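PDB 4IZX: ricin B-like lectin from Macrolepiota procera, which binds carbohydrates as a beta-trefoil lectin of the ricin B type, holding the galactose unit of lactose in a site at its surface. Local coordinates for residues T2-S5 and T9-I12; Y34-H37 and N41-W44; T45-W48 and W53-R56; P70-R75 and T104-D109; I87-D90 and A96-I99. All coordinates share one frame; numbering follows the deposited sequence.

Interaction 1: residues T2-S5 and T9-I12; sequences TQVS and TYKI
Tyr10 turns its ring off strand 9-14 with CG opposite the carbonyl carbon and next to the backbone N (chi1 -59°), and this carries the phenol across to the N-terminal loop 2-5. Val4 is set the other way about: CG1 stands trans to its own backbone N (chi1 168°), and that branch meets the ring. The hydroxyl arrives at the backbone between Val4 and Ser5. There the amide of Ser5 donates to it, Ser5 N to Tyr10 OH 2.9 Å, with an N-H...O angle of 150° that leaves the bond moderately bent. The same oxygen lies 3.4 Å from Val4 CA. Beside the hydroxyl, Val4 CG1 packs on the rim carbon Tyr10 CE2 at 3.9 Å, the two side chains meeting at a slant, and the carbonyl oxygen of Ser5 sits in the ring plane, 3.9 Å from Tyr10 CE2. Within the loop, the amide of Gln3 bends back in a weak hydrogen bond from NE2 to Val4 O. Phe46 of strand 44-48 meets the Tyr10 ring edge-to-face, while Ile137 of strand 135-138 touches both Val4 and Tyr10, so the ring packs between the loop and side chains of neighbouring strands. Gln3 and Val4 also line a pocket holding benzamidine, probably from crystallisation, and Thr2 O bonds Arg89 NH2. Because the loop has no strand pairing with residues 9-12, the tyrosine hydroxyl takes the place of a backbone acceptor for Ser5 N; between these segments the link is one directional bond and a small apolar patch.

Interaction 2: residues Y34-H37 and N41-W44; sequences YPYH and NQQW. With GAL (beta-D-galactopyranose), chain B.
The backbone turns back between 34-37 and 41-44 without strand pairing, bringing Tyr36 and Gln42 to a CA-CA distance of 7.1 Å. Gln42 spans the gap with an extended chain, and its amide is used at both ends. OE1 takes the His37 N-H on a lone pair in the carbonyl plane, His37 N to Gln42 OE1 2.8 Å and nearly straight at 170°. NE2 gives to the Pro35 carbonyl from above that carbonyl's plane, Gln42 NE2 to Pro35 O 3.0 Å, and also bonds Asp22 OD2. The amide is stacked against the His37 imidazole, their planes 28° apart, with OE1 over the ring centre.

With its position so defined, the imidazole directs an edge at the sugar: His37 NE2 donates to galactose O3 at 2.8 Å, in the ring plane. Asn41 ND2 donates to the same O3 at 3.0 Å, so two N-H groups converge on one hydroxyl oxygen. Tyr34 lies flat against the sugar, C4 standing 3.6 Å above its ring centre. Asp22 OD1 and Gly25 N also hydrogen-bond the galactose. An aromatic platform beneath galactose, with polar side chains and a backbone N-H bonding the sugar, is typical of ricin-type beta-trefoil lectin sites.

Interaction 3: residues T45-W48 and W53-R56; sequences TFNW and WTLR
Phe46, Trp48, Trp53 and Leu55 share one face of this antiparallel hairpin of the beta-trefoil. Leu55 lies alongside Phe46, pointing the same way, and sets CD1 over the ring centre, 4.0 Å from the centroid and almost on its normal, a CH-pi contact. The neighbouring edge of Phe46 is turned toward the face of Trp53 in an offset edge-to-face pair, with Phe46 CD2 3.8 Å from Trp53 CE3. Trp48 meets Trp53 edge-to-face as well: its CE3 stands 3.5 Å above the indole plane of Trp53, toward the rim, and the planes are 63° apart. Trp48 CB sits over the six-membered ring of Trp53, so the indole is approached by both the edge and the root of its partner. Tyr10 and Ile87 extend the cluster beyond the hairpin, and Trp53 also lines the benzamidine pocket.

The backbone joins through four hydrogen bonds, a pair between Thr45 and Arg56 and another between Asn47 and Thr54, of which Thr54 N to Asn47 O is 2.8 Å. On the face carrying Thr45, Asn47, Thr54 and Arg56, Thr54 OG1 stands between its backbone N and carbonyl carbon (chi1 68°), 3.4 Å from Asn47 CB. Two waters bond to that hydroxyl, one also donating to Thr45 O, the other accepting from Asn47 ND2. The chemistry therefore divides: dispersion and ring-edge electrostatics on the aromatic face, water-mediated bonds centred on a threonine hydroxyl on the other.

Interaction 4: residues P70-R75 and T104-D109; sequences PADGTR and TNYNLD
Tyr106 presents one face of its ring to the backbone of Pro70 and Ala71. Ala71 N stands over the ring centre, 4.1 Å above the plane, and Pro70 C lies over the rim, so the peptide unit between them lies over the face. Pro70 adds its ring carbon CB, which reaches Tyr106 CD2 at 3.6 Å. On the other flank Asp72 approaches the edge: its OD1 lies in the plane of the tyrosine ring, 3.5 Å from Tyr106 CE1, and the carboxylate stands almost upright to the ring, the planes 82° apart. An oxygen so placed faces the electropositive rim of the ring rather than its pi cloud. Asp72 OD1 also accepts from Trp126 N, which fixes the carboxylate in this orientation. Farther out, a water bonded to Tyr106 OH at 2.8 Å makes a weak link to Asp72 OD2.

The tyrosine is aimed by its first torsion, CG lying opposite the carbonyl carbon (chi1 -66°), and its backbone is set by an ST turn in which Tyr106 N donates to Thr104 OG1 at 3.0 Å. Across from it, Ala71 to Thr74 form a type II beta turn, closed by Thr74 N to Ala71 O, with Gly73 in its third position at phi 94°. Gly73 and Thr74 pair by backbone bonds with Leu124 of strand 120-126. This is surface packing in the beta-trefoil: the loop between strands 63-66 and 76-79, entering a type II turn, laid on an aromatic residue at the start of strand 106-110.

Interaction 5: residues I87-D90 and A96-I99; sequences IWRD and AFRI
Arg98 and Asp90 form a salt bridge on one side of the hairpin, and Arg89 packs against Phe97 on another. Arg98 NE gives its N-H to Asp90 OD1 at 2.7 Å, in the plane of the guanidinium, and meets the oxygen on its anti side; NH2 adds a weak bond to the same atom. A water donates to Asp90 OD1 and accepts from Arg98 NH2, closing a small ring. Phe97 CZ stands 3.3 Å above the centre of the Arg89 guanidinium, the planes 30° apart. Nearer the backbone, Arg89 CD makes a CH-pi contact with the ring face, a position reached because the chain folds at chi2 (-79°). Ile87 CG2 touches Phe97 CD1 at 3.8 Å, and Ile87 lies alongside Ile99.

The backbone beneath is held by reciprocal bonds between Trp88 and Arg98, Arg98 N to Trp88 O being 2.9 Å, and by Asp90 N to Ala96 O, also 2.9 Å. Second-shell partners position the charged groups. Asp90 OD2 accepts from Asn93 N in the connecting loop; Arg98 NH1 reaches Gln133 OE1 and Asn107 OD1, and NH2 the Trp128 carbonyl. Such a spread of acceptors would be expected to keep the buried Arg98 charged. Ile87, Arg89 and Phe97 also line a pocket occupied by benzamidine, probably from crystallisation, and the pairing of strands 86-89 and 97-100 is one of the antiparallel beta hairpins of the beta-trefoil.

In the fold
Interactions 3 and 5 are the two strand hairpins, and their apolar faces meet at Ile87, which packs on Phe46 and Trp53. Interaction 1 joins the same core from the N-terminus: strand 9-14 is the sheet neighbour of 44-48, and Val4 packs on both Phe46 and Phe97. Interaction 5 is the most buried, and it is tied to interaction 4 by backbone pairing of Ile99 with Leu108. Interactions 2 and 4 lie at the surface, centres about 21 Å apart on opposite sides of the chain's centre. The former uses polar groups and an aromatic face to hold a sugar; the latter relies on packing against one tyrosine.

Interaction 1: residues T2-S5 and T9-I12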
# COMPACT_ATOMS: atom_id res chain seq x y z
N THR A 2 10.81 2.75 13.82
CA THR A 2 11.67 3.50 12.86
C THR A 2 10.87 4.52 12.09
O THR A 2 9.61 4.42 11.99
CB THR A 2 12.38 2.59 11.81
OG1 THR A 2 11.42 1.73 11.17
CG2 THR A 2 13.48 1.78 12.46
N GLN A 3 11.60 5.48 11.53
CA GLN A 3 11.00 6.66 10.97
C GLN A 3 10.63 6.50 9.50
O GLN A 3 11.06 5.62 8.87
CB GLN A 3 11.88 7.88 11.17
CG GLN A 3 11.00 9.09 11.36
CD GLN A 3 9.70 8.72 12.06
OE1 GLN A 3 9.73 8.40 13.28
NE2 GLN A 3 8.54 8.87 11.34
N VAL A 4 9.59 7.15 9.09
CA VAL A 4 9.20 7.19 7.72
C VAL A 4 9.29 8.67 7.37
O VAL A 4 8.70 9.50 8.04
CB VAL A 4 7.79 6.63 7.55
CG1 VAL A 4 7.25 6.93 6.18
CG2 VAL A 4 7.75 5.15 7.93
N SER A 5 10.02 8.97 6.31
CA SER A 5 10.36 10.35 5.93
C SER A 5 10.06 10.60 4.49
O SER A 5 10.44 9.79 3.63
CB SER A 5 11.86 10.63 6.03
OG SER A 5 12.30 10.86 7.33
N THR A 9 12.47 5.96 0.36
CA THR A 9 11.84 4.85 -0.33
C THR A 9 11.78 3.63 0.54
O THR A 9 12.74 3.28 1.24
CB THR A 9 12.62 4.59 -1.64
OG1 THR A 9 12.58 5.78 -2.47
CG2 THR A 9 12.09 3.43 -2.43
N TYR A 10 10.65 2.94 0.52
CA TYR A 10 10.35 1.87 1.45
C TYR A 10 9.70 0.68 0.75
O TYR A 10 9.07 0.84 -0.31
CB TYR A 10 9.40 2.35 2.56
CG TYR A 10 9.98 3.51 3.33
CD1 TYR A 10 10.93 3.30 4.33
CD2 TYR A 10 9.64 4.82 3.07
CE1 TYR A 10 11.50 4.37 5.04
CE2 TYR A 10 10.19 5.88 3.76
CZ TYR A 10 11.14 5.65 4.72
OH TYR A 10 11.66 6.73 5.40
N LYS A 11 9.79 -0.50 1.38
CA LYS A 11 8.93 -1.62 1.08
C LYS A 11 7.82 -1.66 2.12
O LYS A 11 8.01 -1.25 3.26
CB LYS A 11 9.71 -2.93 1.02
CG LYS A 11 10.39 -3.33 2.31
CD LYS A 11 11.05 -4.70 2.16
CE LYS A 11 12.05 -5.08 3.22
NZ LYS A 11 11.53 -5.13 4.55
N ILE A 12 6.68 -2.18 1.71
CA ILE A 12 5.47 -2.14 2.52
C ILE A 12 4.97 -3.59 2.64
O ILE A 12 4.55 -4.20 1.65
CB ILE A 12 4.40 -1.23 1.93
CG1 ILE A 12 4.94 0.17 1.67
CG2 ILE A 12 3.22 -1.20 2.87
CD1 ILE A 12 4.05 1.06 0.90

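Interaction 2: residues Y34-H37 and N41-W44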
# COMPACT_ATOMS: atom_id res chain seq x y z
N TYR A 34 3.07 -9.82 -3.13
CA TYR A 34 4.03 -10.69 -3.76
C TYR A 34 5.21 -10.88 -2.84
O TYR A 34 5.59 -9.95 -2.12
CB TYR A 34 4.48 -10.08 -5.11
CG TYR A 34 5.02 -11.08 -6.13
CD1 TYR A 34 4.16 -11.76 -6.99
CD2 TYR A 34 6.37 -11.28 -6.27
CE1 TYR A 34 4.65 -12.60 -7.98
CE2 TYR A 34 6.88 -12.13 -7.23
CZ TYR A 34 6.00 -12.79 -8.08
OH TYR A 34 6.52 -13.56 -9.11
N PRO A 35 5.87 -12.04 -2.87
CA PRO A 35 7.10 -12.19 -2.06
C PRO A 35 8.15 -11.15 -2.44
O PRO A 35 8.35 -10.86 -3.60
CB PRO A 35 7.54 -13.62 -2.35
CG PRO A 35 6.25 -14.35 -2.66
CD PRO A 35 5.46 -13.32 -3.47
N TYR A 36 8.86 -10.62 -1.44
CA TYR A 36 9.85 -9.58 -1.68
C TYR A 36 11.11 -10.14 -2.30
O TYR A 36 11.78 -11.00 -1.71
CB TYR A 36 10.22 -8.89 -0.35
CG TYR A 36 11.10 -7.69 -0.53
CD1 TYR A 36 10.67 -6.62 -1.28
CD2 TYR A 36 12.37 -7.63 0.06
CE1 TYR A 36 11.48 -5.50 -1.44
CE2 TYR A 36 13.17 -6.53 -0.11
CZ TYR A 36 12.73 -5.46 -0.86
OH TYR A 36 13.47 -4.30 -1.07
N HIS A 37 11.50 -9.57 -3.43
CA HIS A 37 12.74 -9.92 -4.11
C HIS A 37 13.62 -8.69 -4.35
O HIS A 37 14.54 -8.78 -5.12
CB HIS A 37 12.48 -10.69 -5.40
CG HIS A 37 11.56 -10.00 -6.34
ND1 HIS A 37 11.99 -9.03 -7.20
CD2 HIS A 37 10.27 -10.22 -6.63
CE1 HIS A 37 10.95 -8.60 -7.89
NE2 HIS A 37 9.89 -9.31 -7.57
N ASN A 41 9.85 -2.44 -8.49
CA ASN A 41 8.40 -2.47 -8.50
C ASN A 41 7.80 -2.86 -7.15
O ASN A 41 6.58 -2.88 -7.00
CB ASN A 41 7.88 -3.40 -9.59
CG ASN A 41 8.24 -4.86 -9.35
OD1 ASN A 41 9.39 -5.18 -9.03
ND2 ASN A 41 7.26 -5.73 -9.44
N GLN A 42 8.65 -3.13 -6.16
CA GLN A 42 8.28 -3.44 -4.79
C GLN A 42 8.77 -2.33 -3.84
O GLN A 42 8.77 -2.52 -2.63
CB GLN A 42 8.83 -4.77 -4.39
CG GLN A 42 8.48 -5.88 -5.36
CD GLN A 42 8.93 -7.23 -4.86
OE1 GLN A 42 10.08 -7.40 -4.47
NE2 GLN A 42 8.05 -8.21 -4.91
N GLN A 43 9.17 -1.18 -4.39
CA GLN A 43 9.69 -0.06 -3.66
C GLN A 43 8.90 1.18 -3.99
O GLN A 43 8.58 1.43 -5.15
CB GLN A 43 11.19 0.11 -3.97
CG GLN A 43 12.01 -1.10 -3.58
CD GLN A 43 13.49 -0.98 -3.86
OE1 GLN A 43 14.17 -1.96 -4.25
NE2 GLN A 43 14.02 0.18 -3.59
N TRP A 44 8.64 2.00 -2.98
CA TRP A 44 7.71 3.12 -3.04
C TRP A 44 8.35 4.33 -2.40
O TRP A 44 8.74 4.28 -1.22
CB TRP A 44 6.40 2.74 -2.33
CG TRP A 44 5.75 1.56 -2.99
CD1 TRP A 44 5.89 0.26 -2.61
CD2 TRP A 44 4.93 1.57 -4.17
NE1 TRP A 44 5.22 -0.55 -3.50
CE2 TRP A 44 4.63 0.23 -4.47
CE3 TRP A 44 4.47 2.57 -5.03
CZ2 TRP A 44 3.86 -0.13 -5.57
CZ3 TRP A 44 3.70 2.21 -6.12
CH2 TRP A 44 3.42 0.88 -6.39
C1 GAL B . 6.95 -10.12 -12.13
C2 GAL B . 7.56 -9.24 -11.07
C3 GAL B . 6.96 -9.57 -9.71
C4 GAL B . 5.43 -9.54 -9.79
C5 GAL B . 4.99 -10.47 -10.90
C6 GAL B . 3.47 -10.53 -11.07
O2 GAL B . 8.95 -9.47 -11.02
O3 GAL B . 7.45 -8.62 -8.76
O4 GAL B . 4.96 -8.21 -10.08
O5 GAL B . 5.53 -10.04 -12.15
O6 GAL B . 3.14 -11.48 -12.10

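Interaction 3: residues T45-W48 and W53-R56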
# COMPACT_ATOMS: atom_id res chain seq x y z
N THR A 45 8.51 5.40 -3.17
CA THR A 45 9.12 6.62 -2.72
C THR A 45 8.01 7.51 -2.16
O THR A 45 7.05 7.86 -2.83
CB THR A 45 9.89 7.33 -3.85
OG1 THR A 45 10.79 6.45 -4.48
CG2 THR A 45 10.52 8.59 -3.37
N PHE A 46 8.11 7.79 -0.86
CA PHE A 46 7.12 8.55 -0.15
C PHE A 46 7.38 10.04 -0.32
O PHE A 46 8.53 10.49 -0.23
CB PHE A 46 7.16 8.20 1.34
CG PHE A 46 6.50 6.90 1.72
CD1 PHE A 46 6.75 5.71 1.04
CD2 PHE A 46 5.66 6.86 2.81
CE1 PHE A 46 6.14 4.52 1.43
CE2 PHE A 46 5.07 5.67 3.21
CZ PHE A 46 5.29 4.50 2.49
N ASN A 47 6.31 10.82 -0.43
CA ASN A 47 6.36 12.27 -0.42
C ASN A 47 5.27 12.78 0.51
O ASN A 47 4.11 12.38 0.36
CB ASN A 47 6.19 12.90 -1.81
CG ASN A 47 6.36 14.40 -1.82
OD1 ASN A 47 7.32 14.90 -1.26
ND2 ASN A 47 5.44 15.11 -2.44
N TRP A 48 5.63 13.68 1.42
CA TRP A 48 4.66 14.41 2.19
C TRP A 48 4.35 15.71 1.46
O TRP A 48 5.24 16.52 1.24
CB TRP A 48 5.17 14.67 3.62
CG TRP A 48 4.27 15.54 4.43
CD1 TRP A 48 4.51 16.84 4.73
CD2 TRP A 48 3.06 15.18 5.14
NE1 TRP A 48 3.53 17.33 5.56
CE2 TRP A 48 2.63 16.33 5.83
CE3 TRP A 48 2.30 14.00 5.26
CZ2 TRP A 48 1.49 16.35 6.59
CZ3 TRP A 48 1.18 14.02 6.02
CH2 TRP A 48 0.78 15.19 6.70
N TRP A 53 0.26 11.92 2.11
CA TRP A 53 1.38 11.17 1.54
C TRP A 53 1.05 10.71 0.14
O TRP A 53 -0.06 10.22 -0.13
CB TRP A 53 1.70 9.94 2.37
CG TRP A 53 2.14 10.22 3.75
CD1 TRP A 53 1.35 10.30 4.87
CD2 TRP A 53 3.48 10.46 4.20
NE1 TRP A 53 2.13 10.57 5.98
CE2 TRP A 53 3.43 10.66 5.60
CE3 TRP A 53 4.72 10.51 3.56
CZ2 TRP A 53 4.56 10.85 6.34
CZ3 TRP A 53 5.85 10.73 4.31
CH2 TRP A 53 5.74 10.90 5.68
N THR A 54 2.02 10.80 -0.76
CA THR A 54 1.94 10.14 -2.06
C THR A 54 3.03 9.09 -2.12
O THR A 54 4.10 9.25 -1.51
CB THR A 54 2.00 11.14 -3.24
OG1 THR A 54 3.32 11.69 -3.27
CG2 THR A 54 0.95 12.22 -3.08
N LEU A 55 2.75 8.03 -2.87
CA LEU A 55 3.65 6.87 -2.97
C LEU A 55 3.99 6.63 -4.45
O LEU A 55 3.11 6.28 -5.23
CB LEU A 55 3.03 5.61 -2.37
CG LEU A 55 3.25 5.42 -0.87
CD1 LEU A 55 2.67 6.54 -0.05
CD2 LEU A 55 2.68 4.13 -0.38
N ARG A 56 5.24 6.88 -4.82
CA ARG A 56 5.65 6.80 -6.21
C ARG A 56 6.46 5.54 -6.46
O ARG A 56 7.43 5.25 -5.75
CB ARG A 56 6.47 8.03 -6.61
CG ARG A 56 6.89 8.06 -8.07
CD ARG A 56 7.98 9.09 -8.31
NE ARG A 56 7.63 10.02 -9.37
CZ ARG A 56 8.21 10.05 -10.57
NH1 ARG A 56 9.18 9.19 -10.85
NH2 ARG A 56 7.83 10.93 -11.48
O HOH W 1 5.66 10.22 -3.96
O HOH W 2 3.63 14.05 -4.50

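Interaction 4: residues P70-R75 and T104-D109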
# COMPACT_ATOMS: atom_id res chain seq x y z
N PRO A 70 -14.02 5.17 -3.79
CA PRO A 70 -13.76 4.23 -2.72
C PRO A 70 -14.96 3.42 -2.31
O PRO A 70 -16.07 3.95 -2.13
CB PRO A 70 -13.30 5.12 -1.58
CG PRO A 70 -12.68 6.28 -2.24
CD PRO A 70 -13.53 6.51 -3.45
N ALA A 71 -14.76 2.13 -2.15
CA ALA A 71 -15.77 1.18 -1.80
C ALA A 71 -15.06 -0.08 -1.30
O ALA A 71 -13.89 -0.30 -1.57
CB ALA A 71 -16.66 0.84 -2.99
N ASP A 72 -15.80 -0.93 -0.61
CA ASP A 72 -15.31 -2.24 -0.30
C ASP A 72 -15.00 -2.99 -1.58
O ASP A 72 -15.87 -3.17 -2.42
CB ASP A 72 -16.31 -3.02 0.55
CG ASP A 72 -16.45 -2.53 1.96
OD1 ASP A 72 -15.56 -1.88 2.51
OD2 ASP A 72 -17.51 -2.90 2.56
N GLY A 73 -13.74 -3.37 -1.74
CA GLY A 73 -13.30 -4.06 -2.91
C GLY A 73 -12.72 -3.25 -4.04
O GLY A 73 -12.22 -3.81 -4.98
N THR A 74 -12.67 -1.94 -3.91
CA THR A 74 -12.00 -1.10 -4.91
C THR A 74 -10.57 -1.56 -5.06
O THR A 74 -9.85 -1.71 -4.08
CB THR A 74 -12.01 0.37 -4.47
OG1 THR A 74 -13.33 0.82 -4.40
CG2 THR A 74 -11.24 1.28 -5.40
N ARG A 75 -10.14 -1.76 -6.30
CA ARG A 75 -8.77 -2.21 -6.58
C ARG A 75 -7.76 -1.07 -6.47
O ARG A 75 -8.03 0.04 -6.92
CB ARG A 75 -8.67 -2.78 -8.00
CG ARG A 75 -9.43 -4.08 -8.25
CD ARG A 75 -8.84 -4.84 -9.45
NE ARG A 75 -8.67 -3.97 -10.61
CZ ARG A 75 -7.61 -4.02 -11.43
NH1 ARG A 75 -6.64 -4.90 -11.20
NH2 ARG A 75 -7.54 -3.20 -12.46
N THR A 104 -11.80 9.14 4.91
CA THR A 104 -12.72 8.02 4.81
C THR A 104 -12.29 6.96 5.81
O THR A 104 -11.17 6.99 6.36
CB THR A 104 -12.71 7.37 3.41
OG1 THR A 104 -11.57 6.52 3.26
CG2 THR A 104 -12.75 8.43 2.30
N ASN A 105 -13.14 5.94 5.94
CA ASN A 105 -12.83 4.77 6.72
C ASN A 105 -12.34 3.61 5.85
O ASN A 105 -12.29 2.47 6.33
CB ASN A 105 -14.08 4.32 7.48
CG ASN A 105 -14.44 5.26 8.60
OD1 ASN A 105 -13.59 5.61 9.43
ND2 ASN A 105 -15.70 5.63 8.67
N TYR A 106 -11.95 3.87 4.60
CA TYR A 106 -11.42 2.84 3.72
C TYR A 106 -9.93 2.81 3.76
O TYR A 106 -9.24 3.81 3.54
CB TYR A 106 -11.88 3.10 2.28
CG TYR A 106 -13.37 2.97 2.09
CD1 TYR A 106 -13.98 1.73 2.15
CD2 TYR A 106 -14.12 4.08 1.82
CE1 TYR A 106 -15.34 1.60 2.05
CE2 TYR A 106 -15.48 3.97 1.65
CZ TYR A 106 -16.07 2.73 1.79
OH TYR A 106 -17.43 2.64 1.61
N ASN A 107 -9.38 1.63 4.10
CA ASN A 107 -7.93 1.42 4.16
C ASN A 107 -7.49 0.25 3.32
O ASN A 107 -8.27 -0.65 2.98
CB ASN A 107 -7.39 1.39 5.60
CG ASN A 107 -7.90 0.29 6.51
OD1 ASN A 107 -7.59 0.35 7.74
ND2 ASN A 107 -8.58 -0.71 6.03
N LEU A 108 -6.19 0.23 3.01
CA LEU A 108 -5.63 -0.86 2.24
C LEU A 108 -5.81 -2.18 2.94
O LEU A 108 -5.56 -2.32 4.13
CB LEU A 108 -4.11 -0.62 2.00
CG LEU A 108 -3.77 0.10 0.71
CD1 LEU A 108 -4.38 1.49 0.64
CD2 LEU A 108 -2.27 0.20 0.57
N ASP A 109 -6.15 -3.20 2.15
CA ASP A 109 -6.56 -4.52 2.61
C ASP A 109 -5.99 -5.51 1.58
O ASP A 109 -6.28 -5.42 0.39
CB ASP A 109 -8.12 -4.50 2.66
CG ASP A 109 -8.76 -5.82 3.03
OD1 ASP A 109 -8.57 -6.81 2.27
OD2 ASP A 109 -9.47 -5.86 4.06
O HOH W 3 -18.74 0.28 2.45

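Interaction 5: residues I87-D90 and A96-I99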
# COMPACT_ATOMS: atom_id res chain seq x y z
N ILE A 87 -1.76 8.15 6.40
CA ILE A 87 -1.05 7.01 6.94
C ILE A 87 -0.96 7.17 8.44
O ILE A 87 -0.50 8.20 8.91
CB ILE A 87 0.35 6.86 6.30
CG1 ILE A 87 0.22 6.72 4.78
CG2 ILE A 87 1.07 5.69 6.93
CD1 ILE A 87 1.52 6.55 4.06
N TRP A 88 -1.43 6.17 9.18
CA TRP A 88 -1.46 6.25 10.63
C TRP A 88 -0.93 4.98 11.21
O TRP A 88 -1.11 3.90 10.65
CB TRP A 88 -2.88 6.46 11.17
CG TRP A 88 -3.56 7.66 10.60
CD1 TRP A 88 -4.72 7.68 9.87
CD2 TRP A 88 -3.12 9.02 10.70
NE1 TRP A 88 -4.99 8.96 9.47
CE2 TRP A 88 -4.04 9.81 9.98
CE3 TRP A 88 -2.03 9.66 11.33
CZ2 TRP A 88 -3.86 11.20 9.83
CZ3 TRP A 88 -1.88 11.03 11.18
CH2 TRP A 88 -2.79 11.78 10.44
N ARG A 89 -0.34 5.07 12.39
CA ARG A 89 -0.02 3.85 13.14
C ARG A 89 -1.29 3.08 13.47
O ARG A 89 -2.33 3.67 13.79
CB ARG A 89 0.69 4.18 14.43
CG ARG A 89 2.03 4.83 14.23
CD ARG A 89 3.11 3.87 13.90
NE ARG A 89 4.39 4.54 13.79
CZ ARG A 89 5.55 3.93 13.60
NH1 ARG A 89 5.66 2.61 13.56
NH2 ARG A 89 6.64 4.68 13.37
N ASP A 90 -1.24 1.76 13.40
CA ASP A 90 -2.33 0.92 13.86
C ASP A 90 -2.53 1.10 15.35
O ASP A 90 -1.57 1.20 16.08
CB ASP A 90 -2.04 -0.55 13.56
CG ASP A 90 -3.15 -1.46 14.05
OD1 ASP A 90 -4.29 -1.32 13.56
OD2 ASP A 90 -2.87 -2.28 14.95
N ALA A 96 3.09 -1.09 13.24
CA ALA A 96 2.48 -1.21 11.95
C ALA A 96 1.61 -0.01 11.63
O ALA A 96 1.31 0.80 12.50
CB ALA A 96 1.67 -2.51 11.86
N PHE A 97 1.17 0.07 10.40
CA PHE A 97 0.45 1.18 9.83
C PHE A 97 -0.80 0.73 9.09
O PHE A 97 -0.90 -0.40 8.59
CB PHE A 97 1.35 1.91 8.79
CG PHE A 97 2.57 2.54 9.39
CD1 PHE A 97 2.55 3.84 9.85
CD2 PHE A 97 3.75 1.85 9.48
CE1 PHE A 97 3.69 4.46 10.29
CE2 PHE A 97 4.88 2.45 9.97
CZ PHE A 97 4.85 3.76 10.36
N ARG A 98 -1.72 1.67 8.97
CA ARG A 98 -2.84 1.60 8.07
C ARG A 98 -2.76 2.77 7.09
O ARG A 98 -2.31 3.86 7.44
CB ARG A 98 -4.17 1.65 8.84
CG ARG A 98 -4.37 0.39 9.67
CD ARG A 98 -5.56 0.51 10.59
NE ARG A 98 -5.76 -0.71 11.35
CZ ARG A 98 -6.50 -1.73 10.97
NH1 ARG A 98 -7.19 -1.67 9.86
NH2 ARG A 98 -6.56 -2.82 11.73
N ILE A 99 -3.23 2.54 5.87
CA ILE A 99 -3.13 3.49 4.78
C ILE A 99 -4.55 3.73 4.28
O ILE A 99 -5.20 2.80 3.77
CB ILE A 99 -2.19 2.97 3.69
CG1 ILE A 99 -0.77 2.70 4.26
CG2 ILE A 99 -2.12 3.96 2.53
CD1 ILE A 99 0.18 2.01 3.29
O HOH W 4 -6.30 -2.60 14.91